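Local coordinates for glycoside hydrolase family 81 (Clostridium thermocellum, PDB 6FOP), which probably hydrolyses beta-1,3-glucans such as laminarin as an endo-acting family 81 glucanase of the bacterium's cellulosome, here in an engineered mutant form, at residues Pro310-Thr314 and Asp657-Leu661; Val447-Ile451 and Ile504-Gly508; Ile451-Trp457 and Thr515-Leu519; Ser665-Thr670 and Lys694-Asp700; Ser691-Lys695 and Thr705-His709. All coordinates share one frame; numbering follows the deposited sequence. Where two conformers were deposited one is given.

Interaction 1 of 5, residues Pro310-Thr314 and Asp657-Leu661; sequences PDKGT and DSLGL
T314 meets D657 where the loop before 317-329, the first helix of the helical region of this family 81 enzyme, comes against the last turn of its final helix, 646-659. From CB, which lies 3.5 Å from D657 OD2, the threonine branches into two arms. OG1, set between the backbone N and the carbonyl carbon (chi1 61°), donates to D657 OD2 at 2.7 Å, using the anti lone pair of that oxygen. CG2 reaches the same carboxylate and then S658, its nearest approach there being 4.1 Å to S658 CB. The T314 hydroxyl is also bonded to K631 NZ of helix 627-633, and K631 is a ligand residue of a magnesium ion. That ammonium, outside both segments, lies in only a long, weak ion pair with D657 OD2.

One residue along the helix, S658 OG in the conformer described donates to the carbonyl O of K312 at 2.7 Å, tilted 25° from the carbonyl plane. Beside these polar links the contact turns apolar. L659 spreads its two methyls over the loop: CD1 lies 4.3 Å from P310 CG, while CD2 touches K312 CB at 4.0 Å before the lysine chain bends away at CG.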
# COMPACT_ATOMS: atom_id res chain seq x y z
N PRO A 310 10.14 0.08 -26.02
CA PRO A 310 10.10 0.08 -27.49
C PRO A 310 11.07 -0.96 -28.09
O PRO A 310 11.76 -1.66 -27.36
CB PRO A 310 10.53 1.51 -27.84
CG PRO A 310 11.46 1.87 -26.77
CD PRO A 310 10.87 1.26 -25.51
N ASP A 311 11.08 -1.04 -29.42
CA ASP A 311 11.97 -1.97 -30.13
C ASP A 311 13.25 -1.25 -30.48
O ASP A 311 13.48 -0.90 -31.61
CB ASP A 311 11.27 -2.50 -31.38
CG ASP A 311 12.10 -3.51 -32.13
OD1 ASP A 311 13.12 -4.02 -31.62
OD2 ASP A 311 11.70 -3.79 -33.27
N LYS A 312 14.10 -1.05 -29.48
CA LYS A 312 15.35 -0.31 -29.64
C LYS A 312 16.58 -1.04 -29.13
O LYS A 312 17.67 -0.49 -29.13
CB LYS A 312 15.26 1.09 -29.01
CG LYS A 312 14.23 1.98 -29.66
CD LYS A 312 14.61 2.36 -31.09
CE LYS A 312 13.49 3.16 -31.72
NZ LYS A 312 13.74 3.48 -33.17
N GLY A 313 16.43 -2.30 -28.77
CA GLY A 313 17.50 -3.02 -28.09
C GLY A 313 18.62 -3.53 -28.97
O GLY A 313 18.45 -3.70 -30.18
N THR A 314 19.74 -3.84 -28.32
CA THR A 314 20.91 -4.42 -28.96
C THR A 314 20.84 -5.94 -29.10
O THR A 314 21.87 -6.59 -29.36
CB THR A 314 22.17 -4.06 -28.17
OG1 THR A 314 22.07 -4.58 -26.85
CG2 THR A 314 22.39 -2.55 -28.10
N ASP A 657 20.48 -1.25 -22.56
CA ASP A 657 21.80 -1.20 -23.19
C ASP A 657 21.87 -0.13 -24.30
O ASP A 657 22.87 0.59 -24.42
CB ASP A 657 22.16 -2.59 -23.72
CG ASP A 657 23.61 -2.71 -24.19
OD1 ASP A 657 24.54 -2.12 -23.59
OD2 ASP A 657 23.82 -3.42 -25.18
N SER A 658 20.78 0.01 -25.07
CA SER A 658 20.68 0.96 -26.14
C SER A 658 20.23 2.35 -25.70
O SER A 658 20.80 3.38 -26.11
CB SER A 658 19.68 0.40 -27.16
OG SER A 658 19.52 1.30 -28.20
N LEU A 659 19.17 2.38 -24.91
CA LEU A 659 18.49 3.64 -24.51
C LEU A 659 19.21 4.39 -23.42
O LEU A 659 19.15 5.63 -23.36
CB LEU A 659 17.08 3.33 -24.02
CG LEU A 659 16.08 2.67 -24.98
CD1 LEU A 659 14.88 2.11 -24.20
CD2 LEU A 659 15.56 3.64 -26.00
N GLY A 660 19.89 3.67 -22.54
CA GLY A 660 20.42 4.24 -21.30
C GLY A 660 19.50 4.02 -20.12
O GLY A 660 18.52 3.29 -20.19
N LEU A 661 19.88 4.63 -19.01
CA LEU A 661 19.18 4.48 -17.76
C LEU A 661 18.02 5.48 -17.66
O LEU A 661 18.07 6.57 -18.25
CB LEU A 661 20.16 4.71 -16.61
CG LEU A 661 21.42 3.83 -16.59
CD1 LEU A 661 22.22 4.07 -15.32
CD2 LEU A 661 21.03 2.36 -16.70

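Interaction 2 of 5, residues Val447-Ile451 and Ile504-Gly508; sequences VELLI and IILWG
The indole of W507 is met on one face by V447 and at its edge by E448, buried in the helical domain of this family 81 enzyme, of the six-hairpin clan. Helices 440-455 and 494-511 run roughly antiparallel here, with local axes 12.0 Å apart and 144° between their directions, a spacing that the large ring spans. V447 CG1 sits over the centre of the six-membered ring, 3.5 Å from its centroid and only 5° off the normal, a CH-pi contact almost straight down on the ring. Its other methyl, CG2, reaches the outer part of the same ring at CH2.

At the edge, W507 NE1 donates to E448 OE2 at 2.9 Å, in the conformer described, with an N-H...O angle of 164°. The acceptor lies in the indole plane and offers its anti lone pair, and the carboxylate stands almost perpendicular to the ring. E448 extends straight beyond CG to reach this edge, and its other oxygen, OE1, is in a salt bridge with R440; the arginine would be expected to balance the charge of this buried carboxylate. The CG of W507, anti to the backbone N, carries the ring across the gap towards V447, and the bond and the valine together restrict the turning of the indole.

I451 completes the interface one turn beyond V447. Its CD1 comes obliquely to the five-membered ring, 3.7 Å from W507 CD1, and A431 of helix 416-433 also touches the indole. The second branch of the isoleucine turns to the neighbouring turn of the other helix, where I451 CG2 meets I504 CD1 at 3.9 Å.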
# COMPACT_ATOMS: atom_id res chain seq x y z
N VAL A 447 -13.88 -6.17 -15.46
CA VAL A 447 -12.57 -5.61 -15.15
C VAL A 447 -12.69 -4.57 -14.04
O VAL A 447 -11.91 -4.55 -13.07
CB VAL A 447 -11.90 -5.01 -16.40
CG1 VAL A 447 -10.61 -4.26 -16.04
CG2 VAL A 447 -11.59 -6.10 -17.42
N GLU A 448 -13.70 -3.71 -14.17
CA GLU A 448 -13.81 -2.61 -13.21
C GLU A 448 -14.26 -3.12 -11.84
O GLU A 448 -13.91 -2.50 -10.84
CB GLU A 448 -14.60 -1.44 -13.82
CG GLU A 448 -13.73 -0.79 -14.89
CD GLU A 448 -14.39 0.25 -15.77
OE1 GLU A 448 -15.56 0.66 -15.53
OE2 GLU A 448 -13.70 0.65 -16.71
N LEU A 449 -14.95 -4.26 -11.78
CA LEU A 449 -15.26 -4.87 -10.48
C LEU A 449 -13.99 -5.38 -9.75
O LEU A 449 -13.87 -5.26 -8.53
CB LEU A 449 -16.30 -5.98 -10.60
CG LEU A 449 -17.75 -5.59 -10.89
CD1 LEU A 449 -18.61 -6.84 -10.75
CD2 LEU A 449 -18.28 -4.57 -9.92
N LEU A 450 -13.01 -5.92 -10.50
CA LEU A 450 -11.72 -6.29 -9.90
C LEU A 450 -11.01 -5.05 -9.38
O LEU A 450 -10.43 -5.08 -8.28
CB LEU A 450 -10.78 -7.05 -10.87
CG LEU A 450 -10.98 -8.56 -10.92
CD1 LEU A 450 -12.33 -8.98 -11.43
CD2 LEU A 450 -9.86 -9.19 -11.76
N ILE A 451 -11.04 -3.96 -10.15
CA ILE A 451 -10.46 -2.71 -9.69
C ILE A 451 -11.14 -2.26 -8.38
O ILE A 451 -10.45 -1.89 -7.41
CB ILE A 451 -10.54 -1.57 -10.74
CG1 ILE A 451 -9.79 -2.00 -12.02
CG2 ILE A 451 -9.96 -0.26 -10.16
CD1 ILE A 451 -9.88 -0.99 -13.14
N ILE A 504 -3.83 -0.32 -13.50
CA ILE A 504 -4.96 0.61 -13.41
C ILE A 504 -4.71 1.88 -14.23
O ILE A 504 -5.61 2.37 -14.94
CB ILE A 504 -5.27 0.92 -11.93
CG1 ILE A 504 -5.84 -0.32 -11.25
CG2 ILE A 504 -6.28 2.04 -11.83
CD1 ILE A 504 -6.07 -0.17 -9.77
N ILE A 505 -3.49 2.40 -14.20
CA ILE A 505 -3.14 3.55 -15.04
C ILE A 505 -3.40 3.22 -16.51
O ILE A 505 -4.07 3.96 -17.25
CB ILE A 505 -1.68 4.00 -14.88
CG1 ILE A 505 -1.38 4.44 -13.44
CG2 ILE A 505 -1.31 5.10 -15.87
CD1 ILE A 505 0.07 4.77 -13.16
N LEU A 506 -2.86 2.07 -16.94
CA LEU A 506 -3.00 1.68 -18.34
C LEU A 506 -4.44 1.44 -18.72
O LEU A 506 -4.87 1.87 -19.80
CB LEU A 506 -2.18 0.43 -18.66
CG LEU A 506 -0.66 0.48 -18.55
CD1 LEU A 506 -0.02 -0.88 -18.84
CD2 LEU A 506 -0.10 1.58 -19.46
N TRP A 507 -5.21 0.78 -17.86
CA TRP A 507 -6.63 0.57 -18.14
C TRP A 507 -7.39 1.87 -18.29
O TRP A 507 -8.16 2.06 -19.22
CB TRP A 507 -7.26 -0.28 -17.02
CG TRP A 507 -8.71 -0.48 -17.21
CD1 TRP A 507 -9.72 0.24 -16.64
CD2 TRP A 507 -9.35 -1.43 -18.07
NE1 TRP A 507 -10.94 -0.19 -17.09
CE2 TRP A 507 -10.75 -1.21 -17.98
CE3 TRP A 507 -8.89 -2.44 -18.93
CZ2 TRP A 507 -11.68 -1.99 -18.66
CZ3 TRP A 507 -9.81 -3.19 -19.61
CH2 TRP A 507 -11.19 -2.96 -19.48
N GLY A 508 -7.19 2.77 -17.35
CA GLY A 508 -7.86 4.05 -17.39
C GLY A 508 -7.52 4.85 -18.62
O GLY A 508 -8.40 5.38 -19.29

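Interaction 3 of 5, residues Ile451-Trp457 and Thr515-Leu519; sequences IKDIANW and TIRDL
From I451 to W457 the chain runs beside helix 514-534, the local helix axes lying 12.8 Å apart at 36° and the backbones coming nearest at W457 and L519. These two residues contribute the largest shares of the contact. The CG of W457 takes the position between the backbone N and the carbonyl carbon (chi1 64°), which lays the indole alongside the neighbouring helix. I516 CG1 covers one face of the six-membered ring, 4.1 Å from its centroid and offset toward the rim, and I516 CD1 reaches on to W457 CH2. On the opposite face stands K452 NZ, itself held by N456 OD1 and by a salt bridge to D461. T515 CG2 approaches the pyrrole end obliquely, 3.6 Å from W457 NE1, and L519 CD2 lies 3.7 Å from W457 CE3.

The same L519 methyl lies 3.4 Å from the carbonyl O of A455. Deeper in, I451 points CD1 at I516 CG2 (4.1 Å) and passes L519 in the opposite direction, its CG2 touching CD2. No hydrogen bond crosses between the segments: this is an apolar interface, with the indole of W457 between I516 and K452, within a mainly helical domain consistent with the (alpha/alpha)6 toroid of the six-hairpin clan.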
# COMPACT_ATOMS: atom_id res chain seq x y z
N ILE A 451 -11.04 -3.96 -10.15
CA ILE A 451 -10.46 -2.71 -9.69
C ILE A 451 -11.14 -2.26 -8.38
O ILE A 451 -10.45 -1.89 -7.41
CB ILE A 451 -10.54 -1.57 -10.74
CG1 ILE A 451 -9.79 -2.00 -12.02
CG2 ILE A 451 -9.96 -0.26 -10.16
CD1 ILE A 451 -9.88 -0.99 -13.14
N LYS A 452 -12.47 -2.32 -8.34
CA LYS A 452 -13.21 -1.91 -7.16
C LYS A 452 -12.95 -2.81 -5.98
O LYS A 452 -12.92 -2.33 -4.83
CB LYS A 452 -14.72 -1.77 -7.41
CG LYS A 452 -15.07 -0.58 -8.26
CD LYS A 452 -16.55 -0.55 -8.59
CE LYS A 452 -16.98 0.81 -9.10
NZ LYS A 452 -17.14 1.78 -8.00
N ASP A 453 -12.75 -4.11 -6.18
CA ASP A 453 -12.45 -4.94 -5.04
C ASP A 453 -11.15 -4.50 -4.35
O ASP A 453 -11.10 -4.47 -3.12
CB ASP A 453 -12.34 -6.43 -5.42
CG ASP A 453 -12.06 -7.30 -4.20
OD1 ASP A 453 -12.99 -7.48 -3.36
OD2 ASP A 453 -10.91 -7.76 -4.08
N ILE A 454 -10.11 -4.14 -5.12
CA ILE A 454 -8.81 -3.83 -4.52
C ILE A 454 -8.58 -2.35 -4.26
O ILE A 454 -7.76 -2.02 -3.40
CB ILE A 454 -7.65 -4.40 -5.34
CG1 ILE A 454 -7.50 -3.72 -6.73
CG2 ILE A 454 -7.82 -5.92 -5.45
CD1 ILE A 454 -6.28 -4.20 -7.51
N ALA A 455 -9.32 -1.49 -4.94
CA ALA A 455 -9.02 -0.06 -5.02
C ALA A 455 -10.27 0.76 -5.40
O ALA A 455 -10.21 1.66 -6.21
CB ALA A 455 -7.88 0.20 -5.99
N ASN A 456 -11.40 0.47 -4.74
CA ASN A 456 -12.62 1.23 -5.00
C ASN A 456 -12.37 2.71 -4.63
O ASN A 456 -11.93 3.02 -3.52
CB ASN A 456 -13.80 0.68 -4.22
CG ASN A 456 -15.10 1.38 -4.53
OD1 ASN A 456 -15.26 2.03 -5.57
ND2 ASN A 456 -16.03 1.31 -3.59
N TRP A 457 -12.68 3.60 -5.56
CA TRP A 457 -12.50 5.06 -5.44
C TRP A 457 -13.81 5.78 -5.08
O TRP A 457 -13.78 6.98 -4.83
CB TRP A 457 -11.96 5.61 -6.77
CG TRP A 457 -12.94 5.45 -7.90
CD1 TRP A 457 -13.87 6.35 -8.29
CD2 TRP A 457 -13.14 4.29 -8.71
NE1 TRP A 457 -14.62 5.86 -9.32
CE2 TRP A 457 -14.20 4.59 -9.60
CE3 TRP A 457 -12.50 3.04 -8.81
CZ2 TRP A 457 -14.64 3.68 -10.55
CZ3 TRP A 457 -12.96 2.14 -9.73
CH2 TRP A 457 -14.01 2.47 -10.60
N THR A 515 -10.97 9.23 -14.33
CA THR A 515 -11.11 8.93 -12.89
C THR A 515 -10.28 7.70 -12.53
O THR A 515 -9.53 7.69 -11.54
CB THR A 515 -12.58 8.70 -12.51
OG1 THR A 515 -13.33 9.89 -12.77
CG2 THR A 515 -12.72 8.33 -11.05
N ILE A 516 -10.42 6.63 -13.32
CA ILE A 516 -9.68 5.41 -13.03
C ILE A 516 -8.20 5.61 -13.29
O ILE A 516 -7.36 5.18 -12.50
CB ILE A 516 -10.26 4.20 -13.79
CG1 ILE A 516 -11.68 3.90 -13.30
CG2 ILE A 516 -9.33 3.00 -13.64
CD1 ILE A 516 -12.36 2.73 -13.99
N ARG A 517 -7.86 6.29 -14.38
CA ARG A 517 -6.45 6.56 -14.65
C ARG A 517 -5.79 7.32 -13.48
O ARG A 517 -4.72 6.95 -13.02
CB ARG A 517 -6.27 7.37 -15.92
CG ARG A 517 -4.83 7.61 -16.24
CD ARG A 517 -4.68 8.73 -17.21
NE ARG A 517 -5.14 10.00 -16.65
CZ ARG A 517 -5.31 11.10 -17.36
NH1 ARG A 517 -5.08 11.11 -18.67
NH2 ARG A 517 -5.73 12.21 -16.77
N ASP A 518 -6.46 8.35 -13.00
CA ASP A 518 -5.87 9.22 -11.98
C ASP A 518 -5.78 8.50 -10.65
O ASP A 518 -4.84 8.75 -9.90
CB ASP A 518 -6.69 10.50 -11.86
CG ASP A 518 -6.57 11.42 -13.09
OD1 ASP A 518 -5.81 11.10 -14.04
OD2 ASP A 518 -7.25 12.46 -13.09
N LEU A 519 -6.73 7.61 -10.37
CA LEU A 519 -6.65 6.68 -9.24
C LEU A 519 -5.35 5.89 -9.33
O LEU A 519 -4.59 5.76 -8.35
CB LEU A 519 -7.85 5.73 -9.24
CG LEU A 519 -7.79 4.49 -8.34
CD1 LEU A 519 -7.85 4.85 -6.87
CD2 LEU A 519 -8.88 3.50 -8.71

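Interaction 4 of 5, residues Ser665-Thr670 and Lys694-Asp700; sequences SVTADT and KKVTFSD
D669 makes the straightest polar link to the strand: its OD1 accepts from T697 N at 2.9 Å with an N-H...O angle of 171°, approached from above the carboxylate plane. D669 CG sits between its backbone N and carbonyl carbon (chi1 65°), which turns the carboxylate to T697 N. At the inverse gamma turn centred on D669, backbone and carboxylate both bond T697, the D669 N donating to T697 O. Toward the other end of the contact S699 N donates to T667 O at 2.8 Å, and S699 OG accepts from T667 N at 3.1 Å. Between these pairs A668 and F698 form a single beta bridge.

Waters extend the network. One joins D669 OD2, K695 O and T697 OG1, and another links T670 OG1 with K694 NZ.

Next to the polar bonds, A668 CB rests over one face of the F698 ring, 3.9 Å from its centroid, and V666 CG1 comes to the ring's edge near CB. T670 CG2 packs against V696 CG1 at 3.7 Å. F698 also meets Y684 of strand 681-688 edge-to-face.

A carboxylate and a hydroxyl oxygen thus stand in for backbone carbonyl acceptors, so an irregular loop can be held along a strand without itself being a regular strand.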
# COMPACT_ATOMS: atom_id res chain seq x y z
N SER A 665 14.98 13.42 -14.05
CA SER A 665 15.09 14.87 -13.96
C SER A 665 14.24 15.60 -15.01
O SER A 665 14.29 16.83 -15.08
CB SER A 665 16.54 15.30 -14.08
OG SER A 665 17.02 15.15 -15.39
N VAL A 666 13.50 14.85 -15.82
CA VAL A 666 12.68 15.40 -16.91
C VAL A 666 11.29 14.82 -16.82
O VAL A 666 11.13 13.59 -16.75
CB VAL A 666 13.24 15.00 -18.29
CG1 VAL A 666 12.44 15.64 -19.43
CG2 VAL A 666 14.68 15.35 -18.41
N THR A 667 10.27 15.68 -16.92
CA THR A 667 8.89 15.23 -16.97
C THR A 667 8.23 15.67 -18.28
O THR A 667 8.82 16.41 -19.06
CB THR A 667 8.11 15.70 -15.74
OG1 THR A 667 8.20 17.12 -15.63
CG2 THR A 667 8.69 15.05 -14.47
N ALA A 668 6.99 15.24 -18.47
CA ALA A 668 6.24 15.52 -19.69
C ALA A 668 4.78 15.70 -19.39
O ALA A 668 4.26 15.16 -18.39
CB ALA A 668 6.43 14.41 -20.73
N ASP A 669 4.10 16.41 -20.29
CA ASP A 669 2.67 16.72 -20.17
C ASP A 669 1.74 15.65 -20.75
O ASP A 669 0.76 15.94 -21.45
CB ASP A 669 2.37 18.11 -20.73
CG ASP A 669 2.61 18.24 -22.23
OD1 ASP A 669 3.09 17.29 -22.88
OD2 ASP A 669 2.33 19.36 -22.72
N THR A 670 2.04 14.39 -20.44
CA THR A 670 1.25 13.25 -20.91
C THR A 670 1.39 12.11 -19.90
O THR A 670 2.37 12.08 -19.17
CB THR A 670 1.70 12.84 -22.35
OG1 THR A 670 0.65 12.16 -23.01
CG2 THR A 670 2.96 12.01 -22.32
N LYS A 694 -1.22 13.63 -30.49
CA LYS A 694 -0.83 14.38 -29.29
C LYS A 694 0.44 15.13 -29.56
O LYS A 694 1.35 14.61 -30.23
CB LYS A 694 -0.57 13.46 -28.10
CG LYS A 694 -1.77 12.98 -27.32
CD LYS A 694 -1.30 12.11 -26.16
CE LYS A 694 -2.46 11.49 -25.40
NZ LYS A 694 -3.29 12.58 -24.77
N LYS A 695 0.53 16.35 -29.05
CA LYS A 695 1.79 17.05 -28.95
C LYS A 695 2.25 16.93 -27.51
O LYS A 695 1.53 17.38 -26.60
CB LYS A 695 1.65 18.52 -29.31
CG LYS A 695 2.96 19.29 -29.21
CD LYS A 695 2.73 20.80 -29.31
CE LYS A 695 2.89 21.31 -30.71
NZ LYS A 695 2.92 22.81 -30.66
N VAL A 696 3.41 16.32 -27.31
CA VAL A 696 3.98 16.07 -25.97
C VAL A 696 5.21 16.93 -25.82
O VAL A 696 6.13 16.88 -26.65
CB VAL A 696 4.31 14.58 -25.76
CG1 VAL A 696 4.93 14.38 -24.37
CG2 VAL A 696 3.05 13.73 -25.96
N THR A 697 5.22 17.70 -24.73
CA THR A 697 6.31 18.60 -24.41
C THR A 697 6.96 18.17 -23.12
O THR A 697 6.27 17.94 -22.13
CB THR A 697 5.82 20.06 -24.31
OG1 THR A 697 5.15 20.41 -25.54
CG2 THR A 697 6.96 21.02 -24.07
N PHE A 698 8.29 18.06 -23.14
CA PHE A 698 9.10 17.67 -21.98
C PHE A 698 9.67 18.92 -21.31
O PHE A 698 9.83 19.97 -21.94
CB PHE A 698 10.22 16.71 -22.38
CG PHE A 698 9.71 15.37 -22.88
CD1 PHE A 698 9.26 15.22 -24.20
CD2 PHE A 698 9.71 14.26 -22.06
CE1 PHE A 698 8.77 14.01 -24.65
CE2 PHE A 698 9.25 13.04 -22.51
CZ PHE A 698 8.77 12.93 -23.81
N SER A 699 10.06 18.76 -20.05
CA SER A 699 10.52 19.90 -19.25
C SER A 699 11.87 20.47 -19.70
O SER A 699 12.24 21.59 -19.33
CB SER A 699 10.59 19.54 -17.76
OG SER A 699 11.49 18.47 -17.51
N ASP A 700 12.61 19.68 -20.50
CA ASP A 700 13.85 20.16 -21.10
C ASP A 700 13.66 20.79 -22.50
O ASP A 700 14.64 21.13 -23.14
CB ASP A 700 14.91 19.04 -21.14
CG ASP A 700 14.52 17.87 -22.02
OD1 ASP A 700 13.46 17.95 -22.69
OD2 ASP A 700 15.28 16.88 -22.02
O HOH W 1 14.07 19.21 -16.93
O HOH W 2 2.48 19.64 -25.36
O HOH W 3 -1.26 14.09 -23.33
O HOH W 4 0.47 16.12 -24.30

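Interaction 5 of 5, residues Ser691-Lys695 and Thr705-His709; sequences SSAKK and TVGPH
P708 lays its ring against the backbone of S691, CB 3.5 Å from the carbonyl carbon, at the open end of the beta hairpin formed by strands 694-697 and 703-706. The same ring runs on to A693, where CD is 4.0 Å from the backbone N. Proline and serine thus keep the two chains in van der Waals contact beyond the regular ladder.

Within the ladder, K694 and V706 are an antiparallel hydrogen-bonded pair: K694 N donates to V706 O and V706 N to K694 O, both at 2.9 Å. K695 and T705 follow as a non-hydrogen-bonded pair. Two CA-H...O contacts flank the bonded pair, from A693 CA to V706 O and from T705 CA to K694 O, each 3.3 Å. V706 O is gripped further by the side-chain amide of N688, which also binds S692 O and so ties both chains of the hairpin to strand 681-688.

Past the proline, H709 takes positive phi and psi, and its CG lies anti to the carbonyl carbon (chi1 -55°), which swings the imidazole back toward the first chain. There NE2 meets S691 OG at 2.9 Å, a hydrogen bond with the hydroxyl near the plane of the ring at its edge.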
# COMPACT_ATOMS: atom_id res chain seq x y z
N SER A 691 -7.33 8.45 -29.53
CA SER A 691 -7.65 8.40 -30.94
C SER A 691 -7.29 9.67 -31.71
O SER A 691 -7.59 9.75 -32.90
CB SER A 691 -9.13 8.08 -31.12
OG SER A 691 -9.37 6.75 -30.70
N SER A 692 -6.65 10.63 -31.05
CA SER A 692 -6.17 11.86 -31.70
C SER A 692 -4.66 11.96 -31.54
O SER A 692 -4.10 11.52 -30.52
CB SER A 692 -6.78 13.10 -31.02
OG SER A 692 -8.19 13.04 -31.00
N ALA A 693 -4.00 12.58 -32.52
CA ALA A 693 -2.58 12.93 -32.37
C ALA A 693 -2.36 13.82 -31.14
O ALA A 693 -3.23 14.63 -30.80
CB ALA A 693 -2.07 13.62 -33.60
N LYS A 694 -1.22 13.63 -30.49
CA LYS A 694 -0.83 14.38 -29.29
C LYS A 694 0.44 15.13 -29.56
O LYS A 694 1.35 14.61 -30.23
CB LYS A 694 -0.57 13.46 -28.10
CG LYS A 694 -1.77 12.98 -27.32
CD LYS A 694 -1.30 12.11 -26.16
CE LYS A 694 -2.46 11.49 -25.40
NZ LYS A 694 -3.29 12.58 -24.77
N LYS A 695 0.53 16.35 -29.05
CA LYS A 695 1.79 17.05 -28.95
C LYS A 695 2.25 16.93 -27.51
O LYS A 695 1.53 17.38 -26.60
CB LYS A 695 1.65 18.52 -29.31
CG LYS A 695 2.96 19.29 -29.21
CD LYS A 695 2.73 20.80 -29.31
CE LYS A 695 2.89 21.31 -30.71
NZ LYS A 695 2.92 22.81 -30.66
N THR A 705 5.41 14.97 -31.63
CA THR A 705 4.05 14.76 -32.05
C THR A 705 3.88 13.27 -32.30
O THR A 705 4.67 12.67 -33.03
CB THR A 705 3.70 15.59 -33.30
OG1 THR A 705 3.86 16.97 -32.99
CG2 THR A 705 2.25 15.33 -33.72
N VAL A 706 2.87 12.68 -31.70
CA VAL A 706 2.68 11.23 -31.65
C VAL A 706 1.30 10.91 -32.17
O VAL A 706 0.29 11.42 -31.66
CB VAL A 706 2.84 10.69 -30.22
CG1 VAL A 706 2.77 9.16 -30.23
CG2 VAL A 706 4.14 11.21 -29.63
N GLY A 707 1.24 10.05 -33.18
CA GLY A 707 -0.03 9.68 -33.75
C GLY A 707 -0.91 8.85 -32.82
O GLY A 707 -0.43 8.31 -31.83
N PRO A 708 -2.20 8.78 -33.12
CA PRO A 708 -3.12 7.98 -32.31
C PRO A 708 -2.72 6.51 -32.19
O PRO A 708 -2.19 5.93 -33.14
CB PRO A 708 -4.46 8.12 -33.05
CG PRO A 708 -4.09 8.45 -34.44
CD PRO A 708 -2.85 9.26 -34.36
N HIS A 709 -2.94 5.94 -31.01
CA HIS A 709 -2.70 4.51 -30.77
C HIS A 709 -1.33 4.08 -31.26
O HIS A 709 -1.20 3.10 -31.98
CB HIS A 709 -3.81 3.66 -31.37
CG HIS A 709 -5.17 4.05 -30.90
ND1 HIS A 709 -5.57 3.91 -29.59
CD2 HIS A 709 -6.20 4.65 -31.55
CE1 HIS A 709 -6.80 4.36 -29.46
NE2 HIS A 709 -7.21 4.82 -30.62

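Interactions 2 and 3 form one core: their centres are 7 Å apart, they share I451 of helix 440-455, and they pack it against helices 494-511 and 514-534, which follow each other in the chain. Both are nested within the loop closed by interaction 1, whose centre is about 29 Å from that of interaction 2. Interactions 4 and 5 come later, in the C-terminal beta region; with centres 14 Å apart, they share K694 and K695 and use strand 694-697, one joining it to a loop and the other to its hairpin partner. Interaction 1 stands where the last helix passes into the C-terminal strands, its segment 657-661 adjoining that of interaction 4.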